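Local coordinates for protein pertussis toxin-like subunit ArtA (Escherichia coli, PDB 4Z9D) that probably transfers ADP-ribose from NAD to trimeric G proteins as the enzymatic subunit of a pertussis-like AB5 toxin, at residues R83-Y89 / P158-N164; F28-L32 / I168-P174; R76-I82 / I130-L136. The protein carries 2 engineered substitutions. All blocks are in the same frame, centred on the assembly; numbering follows the deposited sequence.

Contact 1: R83-Y89 / P158-N164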
loop_
_atom_site.group_PDB
_atom_site.type_symbol
_atom_site.label_atom_id
_atom_site.label_comp_id
_atom_site.label_asym_id
_atom_site.label_seq_id
_atom_site.Cartn_x
_atom_site.Cartn_y
_atom_site.Cartn_z
ATOM N N ARG A 83 -6.639 -8.449 -4.148
ATOM C CA ARG A 83 -8.033 -8.390 -3.734
ATOM C C ARG A 83 -8.123 -7.902 -2.293
ATOM O O ARG A 83 -7.487 -8.452 -1.392
ATOM C CB ARG A 83 -8.724 -9.749 -3.878
ATOM C CG ARG A 83 -10.121 -9.784 -3.258
ATOM C CD ARG A 83 -10.877 -11.042 -3.676
ATOM N NE ARG A 83 -10.211 -12.256 -3.208
ATOM C CZ ARG A 83 -10.230 -12.693 -1.947
ATOM N NH1 ARG A 83 -10.875 -12.007 -1.008
ATOM N NH2 ARG A 83 -9.601 -13.815 -1.622
ATOM N N ALA A 84 -8.880 -6.830 -2.086
ATOM C CA ALA A 84 -9.046 -6.265 -0.752
ATOM C C ALA A 84 -10.176 -6.978 -0.030
ATOM O O ALA A 84 -11.123 -7.455 -0.659
ATOM C CB ALA A 84 -9.335 -4.766 -0.825
ATOM N N ASN A 85 -10.056 -7.078 1.284
ATOM C CA ASN A 85 -11.147 -7.598 2.111
ATOM C C ASN A 85 -11.184 -6.828 3.431
ATOM O O ASN A 85 -10.721 -5.691 3.476
ATOM C CB ASN A 85 -11.021 -9.114 2.319
ATOM C CG ASN A 85 -9.709 -9.528 2.938
ATOM O OD1 ASN A 85 -8.991 -8.719 3.530
ATOM N ND2 ASN A 85 -9.392 -10.820 2.820
ATOM N N ASN A 86 -11.762 -7.407 4.484
ATOM C CA ASN A 86 -11.998 -6.641 5.713
ATOM C C ASN A 86 -10.712 -6.317 6.492
ATOM O O ASN A 86 -10.749 -5.638 7.513
ATOM C CB ASN A 86 -12.977 -7.375 6.630
ATOM C CG ASN A 86 -14.416 -7.336 6.122
ATOM O OD1 ASN A 86 -15.289 -7.988 6.697
ATOM N ND2 ASN A 86 -14.675 -6.563 5.063
ATOM N N ILE A 87 -9.590 -6.821 5.998
ATOM C CA ILE A 87 -8.263 -6.518 6.521
ATOM C C ILE A 87 -7.814 -5.117 6.075
ATOM O O ILE A 87 -6.942 -4.498 6.689
ATOM C CB ILE A 87 -7.237 -7.581 5.997
ATOM C CG1 ILE A 87 -7.658 -8.999 6.402
ATOM C CG2 ILE A 87 -5.796 -7.279 6.430
ATOM C CD1 ILE A 87 -6.785 -10.091 5.793
ATOM N N PHE A 88 -8.473 -4.615 5.033
ATOM C CA PHE A 88 -8.121 -3.359 4.374
ATOM C C PHE A 88 -9.057 -2.249 4.814
ATOM O O PHE A 88 -10.266 -2.452 4.918
ATOM C CB PHE A 88 -8.184 -3.510 2.848
ATOM C CG PHE A 88 -7.180 -4.486 2.278
ATOM C CD1 PHE A 88 -7.300 -5.851 2.525
ATOM C CD2 PHE A 88 -6.136 -4.040 1.475
ATOM C CE1 PHE A 88 -6.405 -6.760 1.987
ATOM C CE2 PHE A 88 -5.226 -4.941 0.930
ATOM C CZ PHE A 88 -5.362 -6.306 1.187
ATOM N N TYR A 89 -8.497 -1.075 5.064
ATOM C CA TYR A 89 -9.266 0.106 5.489
ATOM C C TYR A 89 -8.913 1.313 4.638
ATOM O O TYR A 89 -7.741 1.638 4.514
ATOM C CB TYR A 89 -8.977 0.463 6.953
ATOM C CG TYR A 89 -9.414 -0.550 7.981
ATOM C CD1 TYR A 89 -8.660 -1.692 8.234
ATOM C CD2 TYR A 89 -10.550 -0.329 8.752
ATOM C CE1 TYR A 89 -9.061 -2.613 9.199
ATOM C CE2 TYR A 89 -10.952 -1.242 9.722
ATOM C CZ TYR A 89 -10.205 -2.370 9.936
ATOM O OH TYR A 89 -10.607 -3.265 10.899
ATOM N N PRO A 158 -10.163 -16.638 -5.703
ATOM C CA PRO A 158 -11.152 -15.682 -6.209
ATOM C C PRO A 158 -12.300 -15.465 -5.241
ATOM O O PRO A 158 -12.615 -16.343 -4.438
ATOM C CB PRO A 158 -11.671 -16.337 -7.496
ATOM C CG PRO A 158 -10.734 -17.456 -7.801
ATOM C CD PRO A 158 -10.125 -17.875 -6.503
ATOM N N GLY A 159 -12.914 -14.294 -5.331
ATOM C CA GLY A 159 -14.113 -13.987 -4.578
ATOM C C GLY A 159 -14.458 -12.529 -4.759
ATOM O O GLY A 159 -13.672 -11.755 -5.317
ATOM N N SER A 160 -15.643 -12.149 -4.305
ATOM C CA SER A 160 -16.040 -10.756 -4.347
ATOM C C SER A 160 -16.067 -10.279 -2.910
ATOM O O SER A 160 -16.972 -10.627 -2.154
ATOM C CB SER A 160 -17.399 -10.585 -5.027
ATOM O OG SER A 160 -17.335 -10.997 -6.384
ATOM N N THR A 161 -15.062 -9.497 -2.534
ATOM C CA THR A 161 -14.908 -9.043 -1.155
ATOM C C THR A 161 -14.609 -7.550 -1.156
ATOM O O THR A 161 -14.265 -6.989 -2.193
ATOM C CB THR A 161 -13.788 -9.815 -0.416
ATOM O OG1 THR A 161 -12.549 -9.664 -1.116
ATOM C CG2 THR A 161 -14.119 -11.305 -0.341
ATOM N N PHE A 162 -14.778 -6.907 0.002
ATOM C CA PHE A 162 -14.715 -5.442 0.130
ATOM C C PHE A 162 -13.922 -4.986 1.347
ATOM O O PHE A 162 -13.784 -5.731 2.309
ATOM C CB PHE A 162 -16.117 -4.842 0.217
ATOM C CG PHE A 162 -16.940 -5.072 -1.010
ATOM C CD1 PHE A 162 -17.013 -4.091 -1.998
ATOM C CD2 PHE A 162 -17.612 -6.269 -1.195
ATOM C CE1 PHE A 162 -17.767 -4.294 -3.145
ATOM C CE2 PHE A 162 -18.363 -6.490 -2.353
ATOM C CZ PHE A 162 -18.442 -5.492 -3.325
ATOM N N VAL A 163 -13.407 -3.762 1.297
ATOM C CA VAL A 163 -12.724 -3.178 2.452
ATOM C C VAL A 163 -13.669 -3.052 3.652
ATOM O O VAL A 163 -14.890 -3.070 3.510
ATOM C CB VAL A 163 -12.157 -1.792 2.124
ATOM C CG1 VAL A 163 -11.172 -1.875 0.942
ATOM C CG2 VAL A 163 -13.300 -0.828 1.824
ATOM N N ASN A 164 -13.095 -2.948 4.846
ATOM C CA ASN A 164 -13.861 -2.583 6.026
ATOM C C ASN A 164 -14.170 -1.096 5.908
ATOM O O ASN A 164 -13.272 -0.307 5.656
ATOM C CB ASN A 164 -13.057 -2.897 7.302
ATOM C CG ASN A 164 -13.859 -2.716 8.571
ATOM O OD1 ASN A 164 -14.362 -1.628 8.859
ATOM N ND2 ASN A 164 -13.956 -3.781 9.362
#

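Contact 2: F28-L32 / I168-P174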
loop_
_atom_site.group_PDB
_atom_site.type_symbol
_atom_site.label_atom_id
_atom_site.label_comp_id
_atom_site.label_asym_id
_atom_site.label_seq_id
_atom_site.Cartn_x
_atom_site.Cartn_y
_atom_site.Cartn_z
ATOM N N PHE A 28 3.808 -3.418 14.879
ATOM C CA PHE A 28 2.453 -3.338 15.429
ATOM C C PHE A 28 2.069 -1.920 15.827
ATOM O O PHE A 28 1.082 -1.717 16.523
ATOM C CB PHE A 28 2.330 -4.268 16.644
ATOM C CG PHE A 28 2.564 -5.712 16.312
ATOM C CD1 PHE A 28 1.530 -6.510 15.848
ATOM C CD2 PHE A 28 3.832 -6.262 16.432
ATOM C CE1 PHE A 28 1.751 -7.842 15.528
ATOM C CE2 PHE A 28 4.067 -7.584 16.115
ATOM C CZ PHE A 28 3.033 -8.381 15.663
ATOM N N ASN A 29 2.849 -0.941 15.375
ATOM C CA ASN A 29 2.611 0.476 15.674
ATOM C C ASN A 29 1.433 1.045 14.895
ATOM O O ASN A 29 1.549 1.303 13.693
ATOM C CB ASN A 29 3.883 1.292 15.363
ATOM C CG ASN A 29 3.713 2.795 15.586
ATOM O OD1 ASN A 29 2.654 3.275 16.001
ATOM N ND2 ASN A 29 4.774 3.550 15.294
ATOM N N ARG A 30 0.316 1.281 15.581
ATOM C CA ARG A 30 -0.886 1.801 14.913
ATOM C C ARG A 30 -1.038 3.327 14.966
ATOM O O ARG A 30 -2.155 3.842 14.990
ATOM C CB ARG A 30 -2.141 1.120 15.492
ATOM C CG ARG A 30 -2.325 -0.299 14.971
ATOM C CD ARG A 30 -3.534 -1.029 15.557
ATOM N NE ARG A 30 -3.523 -2.425 15.129
ATOM C CZ ARG A 30 -4.525 -3.035 14.503
ATOM N NH1 ARG A 30 -4.388 -4.304 14.153
ATOM N NH2 ARG A 30 -5.656 -2.393 14.239
ATOM N N ASN A 31 0.079 4.055 14.970
ATOM C CA ASN A 31 0.035 5.505 14.784
ATOM C C ASN A 31 -0.114 5.790 13.301
ATOM O O ASN A 31 0.873 5.726 12.556
ATOM C CB ASN A 31 1.300 6.178 15.340
ATOM C CG ASN A 31 1.228 7.706 15.297
ATOM O OD1 ASN A 31 0.744 8.296 14.329
ATOM N ND2 ASN A 31 1.696 8.350 16.362
ATOM N N LEU A 32 -1.341 6.082 12.875
ATOM C CA LEU A 32 -1.633 6.230 11.450
ATOM C C LEU A 32 -0.908 7.423 10.826
ATOM O O LEU A 32 -0.415 7.331 9.710
ATOM C CB LEU A 32 -3.152 6.357 11.218
ATOM C CG LEU A 32 -3.657 6.373 9.767
ATOM C CD1 LEU A 32 -3.332 5.072 9.055
ATOM C CD2 LEU A 32 -5.155 6.633 9.711
ATOM N N ILE A 168 -10.197 2.260 11.793
ATOM C CA ILE A 168 -9.195 1.281 12.221
ATOM C C ILE A 168 -9.189 1.125 13.747
ATOM O O ILE A 168 -9.051 2.106 14.475
ATOM C CB ILE A 168 -7.802 1.692 11.761
ATOM C CG1 ILE A 168 -7.739 1.796 10.234
ATOM C CG2 ILE A 168 -6.750 0.743 12.318
ATOM C CD1 ILE A 168 -6.495 2.543 9.758
ATOM N N PRO A 169 -9.358 -0.114 14.238
ATOM C CA PRO A 169 -9.382 -0.338 15.685
ATOM C C PRO A 169 -8.007 -0.169 16.314
ATOM O O PRO A 169 -6.991 -0.270 15.620
ATOM C CB PRO A 169 -9.880 -1.784 15.827
ATOM C CG PRO A 169 -9.801 -2.382 14.489
ATOM C CD PRO A 169 -9.780 -1.298 13.472
ATOM N N GLN A 170 -7.995 0.110 17.609
ATOM C CA GLN A 170 -6.765 0.181 18.390
ATOM C C GLN A 170 -5.770 1.208 17.842
ATOM O O GLN A 170 -4.553 1.005 17.914
ATOM C CB GLN A 170 -6.101 -1.209 18.468
ATOM C CG GLN A 170 -6.951 -2.278 19.183
ATOM C CD GLN A 170 -7.628 -3.266 18.242
ATOM O OE1 GLN A 170 -7.092 -3.600 17.181
ATOM N NE2 GLN A 170 -8.817 -3.747 18.631
ATOM N N LEU A 171 -6.278 2.315 17.303
ATOM C CA LEU A 171 -5.397 3.387 16.832
ATOM C C LEU A 171 -4.618 4.023 17.990
ATOM O O LEU A 171 -5.132 4.142 19.104
ATOM C CB LEU A 171 -6.185 4.469 16.087
ATOM C CG LEU A 171 -6.659 4.167 14.660
ATOM C CD1 LEU A 171 -7.628 5.236 14.186
ATOM C CD2 LEU A 171 -5.464 4.102 13.714
ATOM N N VAL A 172 -3.395 4.464 17.711
ATOM C CA VAL A 172 -2.648 5.259 18.681
ATOM C C VAL A 172 -3.036 6.732 18.542
ATOM O O VAL A 172 -2.984 7.294 17.460
ATOM C CB VAL A 172 -1.134 5.110 18.500
ATOM C CG1 VAL A 172 -0.403 5.949 19.541
ATOM C CG2 VAL A 172 -0.732 3.658 18.634
ATOM N N VAL A 173 -3.453 7.334 19.650
ATOM C CA VAL A 173 -3.873 8.725 19.679
ATOM C C VAL A 173 -3.048 9.408 20.750
ATOM O O VAL A 173 -3.383 9.333 21.933
ATOM C CB VAL A 173 -5.367 8.874 20.009
ATOM C CG1 VAL A 173 -5.768 10.348 20.026
ATOM C CG2 VAL A 173 -6.215 8.118 19.007
ATOM N N PRO A 174 -1.949 10.056 20.343
ATOM C CA PRO A 174 -1.015 10.697 21.282
ATOM C C PRO A 174 -1.653 11.839 22.065
ATOM O O PRO A 174 -2.382 12.610 21.445
ATOM C CB PRO A 174 0.103 11.228 20.367
ATOM C CG PRO A 174 -0.113 10.551 19.024
ATOM C CD PRO A 174 -1.583 10.313 18.940
HETATM O O HOH W 1 -3.115 7.258 14.694
#

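Contact 3: R76-I82 / I130-L136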
loop_
_atom_site.group_PDB
_atom_site.type_symbol
_atom_site.label_atom_id
_atom_site.label_comp_id
_atom_site.label_asym_id
_atom_site.label_seq_id
_atom_site.Cartn_x
_atom_site.Cartn_y
_atom_site.Cartn_z
ATOM N N ARG A 76 14.867 -4.091 -8.405
ATOM C CA ARG A 76 13.657 -3.979 -9.202
ATOM C C ARG A 76 12.446 -3.683 -8.347
ATOM O O ARG A 76 12.472 -3.880 -7.140
ATOM C CB ARG A 76 13.421 -5.271 -9.978
ATOM C CG ARG A 76 14.671 -5.819 -10.631
ATOM C CD ARG A 76 14.450 -7.209 -11.157
ATOM N NE ARG A 76 14.389 -7.237 -12.614
ATOM C CZ ARG A 76 15.451 -7.375 -13.405
ATOM N NH1 ARG A 76 16.666 -7.499 -12.877
ATOM N NH2 ARG A 76 15.300 -7.386 -14.724
ATOM N N LEU A 77 11.391 -3.210 -8.998
ATOM C CA LEU A 77 10.128 -2.946 -8.345
ATOM C C LEU A 77 9.053 -3.696 -9.103
ATOM O O LEU A 77 9.142 -3.873 -10.318
ATOM C CB LEU A 77 9.812 -1.454 -8.316
ATOM C CG LEU A 77 10.712 -0.594 -7.451
ATOM C CD1 LEU A 77 10.349 0.872 -7.643
ATOM C CD2 LEU A 77 10.536 -1.016 -6.010
ATOM N N TYR A 78 8.047 -4.148 -8.370
ATOM C CA TYR A 78 6.915 -4.853 -8.944
ATOM C C TYR A 78 5.642 -4.140 -8.520
ATOM O O TYR A 78 5.572 -3.591 -7.419
ATOM C CB TYR A 78 6.878 -6.313 -8.475
ATOM C CG TYR A 78 8.128 -7.107 -8.803
ATOM C CD1 TYR A 78 8.166 -7.961 -9.890
ATOM C CD2 TYR A 78 9.262 -7.016 -8.000
ATOM C CE1 TYR A 78 9.291 -8.700 -10.179
ATOM C CE2 TYR A 78 10.401 -7.749 -8.285
ATOM C CZ TYR A 78 10.409 -8.589 -9.379
ATOM O OH TYR A 78 11.538 -9.326 -9.675
ATOM N N ARG A 79 4.643 -4.131 -9.392
ATOM C CA ARG A 79 3.310 -3.695 -9.005
ATOM C C ARG A 79 2.457 -4.933 -8.788
ATOM O O ARG A 79 2.263 -5.713 -9.716
ATOM C CB ARG A 79 2.684 -2.797 -10.081
ATOM C CG ARG A 79 1.333 -2.211 -9.690
ATOM C CD ARG A 79 0.703 -1.422 -10.811
ATOM N NE ARG A 79 0.328 -2.266 -11.946
ATOM C CZ ARG A 79 0.884 -2.212 -13.152
ATOM N NH1 ARG A 79 1.839 -1.337 -13.409
ATOM N NH2 ARG A 79 0.462 -3.023 -14.109
ATOM N N TYR A 80 1.972 -5.123 -7.568
ATOM C CA TYR A 80 1.086 -6.238 -7.263
ATOM C C TYR A 80 -0.367 -5.794 -7.286
ATOM O O TYR A 80 -0.699 -4.721 -6.778
ATOM C CB TYR A 80 1.431 -6.832 -5.891
ATOM C CG TYR A 80 2.741 -7.559 -5.858
ATOM C CD1 TYR A 80 2.800 -8.925 -6.135
ATOM C CD2 TYR A 80 3.922 -6.892 -5.560
ATOM C CE1 TYR A 80 3.999 -9.601 -6.106
ATOM C CE2 TYR A 80 5.130 -7.554 -5.551
ATOM C CZ TYR A 80 5.162 -8.911 -5.817
ATOM O OH TYR A 80 6.363 -9.583 -5.793
ATOM N N ARG A 81 -1.231 -6.608 -7.884
ATOM C CA ARG A 81 -2.663 -6.353 -7.804
ATOM C C ARG A 81 -3.248 -7.263 -6.750
ATOM O O ARG A 81 -2.971 -8.457 -6.739
ATOM C CB ARG A 81 -3.369 -6.589 -9.138
ATOM C CG ARG A 81 -4.767 -5.990 -9.121
ATOM C CD ARG A 81 -5.634 -6.454 -10.281
ATOM N NE ARG A 81 -4.983 -6.340 -11.583
ATOM C CZ ARG A 81 -5.380 -5.528 -12.561
ATOM N NH1 ARG A 81 -6.420 -4.718 -12.391
ATOM N NH2 ARG A 81 -4.729 -5.524 -13.717
ATOM N N ILE A 82 -4.062 -6.699 -5.864
ATOM C CA ILE A 82 -4.488 -7.422 -4.671
ATOM C C ILE A 82 -5.985 -7.322 -4.441
ATOM O O ILE A 82 -6.551 -6.241 -4.516
ATOM C CB ILE A 82 -3.769 -6.874 -3.410
ATOM C CG1 ILE A 82 -2.251 -6.797 -3.616
ATOM C CG2 ILE A 82 -4.122 -7.693 -2.148
ATOM C CD1 ILE A 82 -1.546 -5.926 -2.576
ATOM N N ILE A 130 -3.383 -12.171 -3.564
ATOM C CA ILE A 130 -2.635 -11.473 -4.597
ATOM C C ILE A 130 -2.901 -12.092 -5.958
ATOM O O ILE A 130 -2.642 -13.273 -6.186
ATOM C CB ILE A 130 -1.138 -11.461 -4.276
ATOM C CG1 ILE A 130 -0.927 -10.801 -2.904
ATOM C CG2 ILE A 130 -0.356 -10.695 -5.346
ATOM C CD1 ILE A 130 0.407 -11.115 -2.267
ATOM N N VAL A 131 -3.423 -11.272 -6.860
ATOM C CA VAL A 131 -3.858 -11.717 -8.172
ATOM C C VAL A 131 -2.687 -11.964 -9.103
ATOM O O VAL A 131 -2.634 -12.987 -9.798
ATOM C CB VAL A 131 -4.815 -10.676 -8.805
ATOM C CG1 VAL A 131 -5.260 -11.102 -10.196
ATOM C CG2 VAL A 131 -6.027 -10.483 -7.910
ATOM N N GLU A 132 -1.759 -11.011 -9.130
ATOM C CA GLU A 132 -0.718 -11.000 -10.145
ATOM C C GLU A 132 0.366 -9.988 -9.809
ATOM O O GLU A 132 0.217 -9.163 -8.900
ATOM C CB GLU A 132 -1.332 -10.699 -11.530
ATOM C CG GLU A 132 -1.994 -9.325 -11.623
ATOM C CD GLU A 132 -2.794 -9.119 -12.908
ATOM O OE1 GLU A 132 -3.204 -7.963 -13.161
ATOM O OE2 GLU A 132 -3.015 -10.101 -13.657
ATOM N N ALA A 133 1.461 -10.058 -10.544
ATOM C CA ALA A 133 2.529 -9.093 -10.394
ATOM C C ALA A 133 2.990 -8.632 -11.765
ATOM O O ALA A 133 2.862 -9.363 -12.739
ATOM C CB ALA A 133 3.678 -9.687 -9.627
ATOM N N VAL A 134 3.497 -7.407 -11.828
ATOM C CA VAL A 134 4.130 -6.889 -13.039
ATOM C C VAL A 134 5.475 -6.272 -12.670
ATOM O O VAL A 134 5.521 -5.353 -11.848
ATOM C CB VAL A 134 3.247 -5.819 -13.730
ATOM C CG1 VAL A 134 3.983 -5.201 -14.916
ATOM C CG2 VAL A 134 1.929 -6.418 -14.171
ATOM N N GLU A 135 6.568 -6.748 -13.269
ATOM C CA GLU A 135 7.872 -6.110 -13.060
ATOM C C GLU A 135 7.853 -4.746 -13.723
ATOM O O GLU A 135 7.433 -4.643 -14.867
ATOM C CB GLU A 135 9.026 -6.933 -13.655
ATOM C CG GLU A 135 8.931 -8.430 -13.457
ATOM C CD GLU A 135 10.213 -9.156 -13.853
ATOM O OE1 GLU A 135 10.212 -10.411 -13.849
ATOM O OE2 GLU A 135 11.218 -8.473 -14.164
ATOM N N LEU A 136 8.323 -3.715 -13.032
ATOM C CA LEU A 136 8.342 -2.367 -13.611
ATOM C C LEU A 136 9.707 -2.058 -14.202
ATOM O O LEU A 136 10.731 -2.414 -13.631
ATOM C CB LEU A 136 7.969 -1.312 -12.562
ATOM C CG LEU A 136 6.588 -1.445 -11.909
ATOM C CD1 LEU A 136 6.358 -0.385 -10.857
ATOM C CD2 LEU A 136 5.504 -1.369 -12.968
#

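Contact 1: R83-Y89 / P158-N164
Over one face of the Tyr89 ring, displaced toward the rim, lies CB of Asn164, in a CH-pi contact 3.9 Å from the ring centroid. The side-chain amide follows the ring in the same direction, its plane turned only 24° from it, and Asn164 CG comes within 3.5 Å of Tyr89 CE2. The amide oxygen accepts from the backbone N of Gly166, and a bound sodium ion is about 4 Å from this side chain. The Phe88 ring has CA of Ala84 on one face and OD1 of Asn85 at its edge, and it also packs on Val7 of strand 6-11 and Ile119 of strand 118-122.

The third flat group, the Arg83 guanidinium, meets OG1 of Thr161 in its plane, through a 2.9 Å bond from NH1 with an N-H...O angle of 160°; NH2 reaches the carbonyl of Val157. Thr161 OG1 stands between its backbone N and carbonyl carbon (chi1 58°) and donates to Ala84 O at 2.7 Å, so one hydroxyl links an arginine and a main-chain carbonyl. Arg83 CD, where the chain bends, lies 3.3 Å from Gly159 O. Val163 wedges its CG1 against CB of both Ala84 and Phe88, and Asn164 N donates to Phe88 O at 2.9 Å.

The 83-89 segment reverses as a type I beta turn from Asn85 to Phe88, braced by an Asx turn in which Asn85 OD1 accepts from Ile87 N. The whole is a strand-to-strand connection, from 77-83 to 88-90, overlaid by an extended C-terminal segment of the pertussis toxin subunit 1-like, ADP-ribosyltransferase-family fold.

Contact 2: F28-L32 / I168-P174
Arg30, which loses by far the most surface here, stretches its side chain along the backbone of Pro169 and Gln170. Its chain is extended from CG to NE, which lays Arg30 CD 3.3 Å from Gln170 O and carries Arg30 NH2 to Pro169 O, a 2.9 Å hydrogen bond. That donor stands 41° above the carbonyl plane of Pro169. The Gln170 side chain runs alongside in the same direction and sets OE1 over one face of the guanidinium, 3.5 Å from Arg30 NH2, too poorly angled to bond.

Val172 comes next. Its backbone N donates to Arg30 O at 3.1 Å, straight at the hydrogen (179°), though the nitrogen stands well above the carbonyl plane of Arg30, and its CG2 branch covers the peptide link between Arg30 and Asn31. CB of Asn31 approaches CB of Val172 at 4.1 Å, while a water extends the pairing by accepting from Leu32 N and donating to Val172 O. The amide of Asn31 is turned to the helix, where OD1 caps the backbone N of Gln34.

The contact thus ties the C-terminal tail to the N-cap of helix 32-37; Leu32 and Leu171 both touch helix 92-100 at Ser94, and Arg30, Leu32 and Ile168 lie against Phe50 of strand 50-54.

Contact 3: R76-I82 / I130-L136
Main-chain hydrogen bonds join Arg79 and Val134 in both directions, Arg79 N to Val134 O at 2.9 Å and Val134 N to Arg79 O at 3.0 Å, in two adjacent antiparallel strands whose segment axes run 156° apart. Further along, Arg81 N donates to Glu132 O, but Arg81 O accepts from Val131 N: the register slips by one residue, a beta bulge, before Ile82 pairs with Ile130.

Apolar packing gathers on the face of Tyr78, Tyr80, Ile82, Ile130, Ala133 and Glu135. The Tyr80 ring takes Ala133 CB at its CE1, 3.5 Å away, and Ile130 CG2 at CD1, while its hydroxyl bonds to the carbonyl of Arg13. Tyr78 CE1 meets the CG methylene of Glu135 at 3.3 Å, the two side chains running side by side.

The other face mixes Arg79, Arg81 and Glu132 with Leu77, Val134 and Leu136. Glu132 OE1 receives both NE and NH2 of Arg81, each at 2.9 Å and near the guanidinium plane; Glu132 CG sits between its backbone N and carbonyl carbon (chi1 62°), and the chain then extends to bring OE1 there. Arg79 lays one guanidinium face over Val134 CB.

The Arg81-Glu132 pair probably keeps the carboxylate ionised and limits its rotation, while Asp147 answers the charge of the buried Arg79 in a salt bridge.

Overall arrangement
Contact 3 pairs the two central strands of the four-stranded sheet, and contact 1 takes up the chain directly where strand 77-83 leaves that sheet; their centres are 18 Å apart, and Phe88 CZ packs on Ile82 CG2 at 3.8 Å. Contact 1 meets contact 2 through Tyr89, whose OH lies 3.3 Å from Pro169 CD, and the two contacts use successive parts of the C-terminal chain, 158-164 and 168-174, with centres 21 Å apart. Contacts 2 and 3 lie on opposite sides of the chain's centre, with about 16 Å between nearest atoms. The bound NAD lies nearest contact 3, about 5 Å from the side chain of Leu77, against about 8 Å for Leu32 in contact 2 and about 10 Å for Phe88 in contact 1.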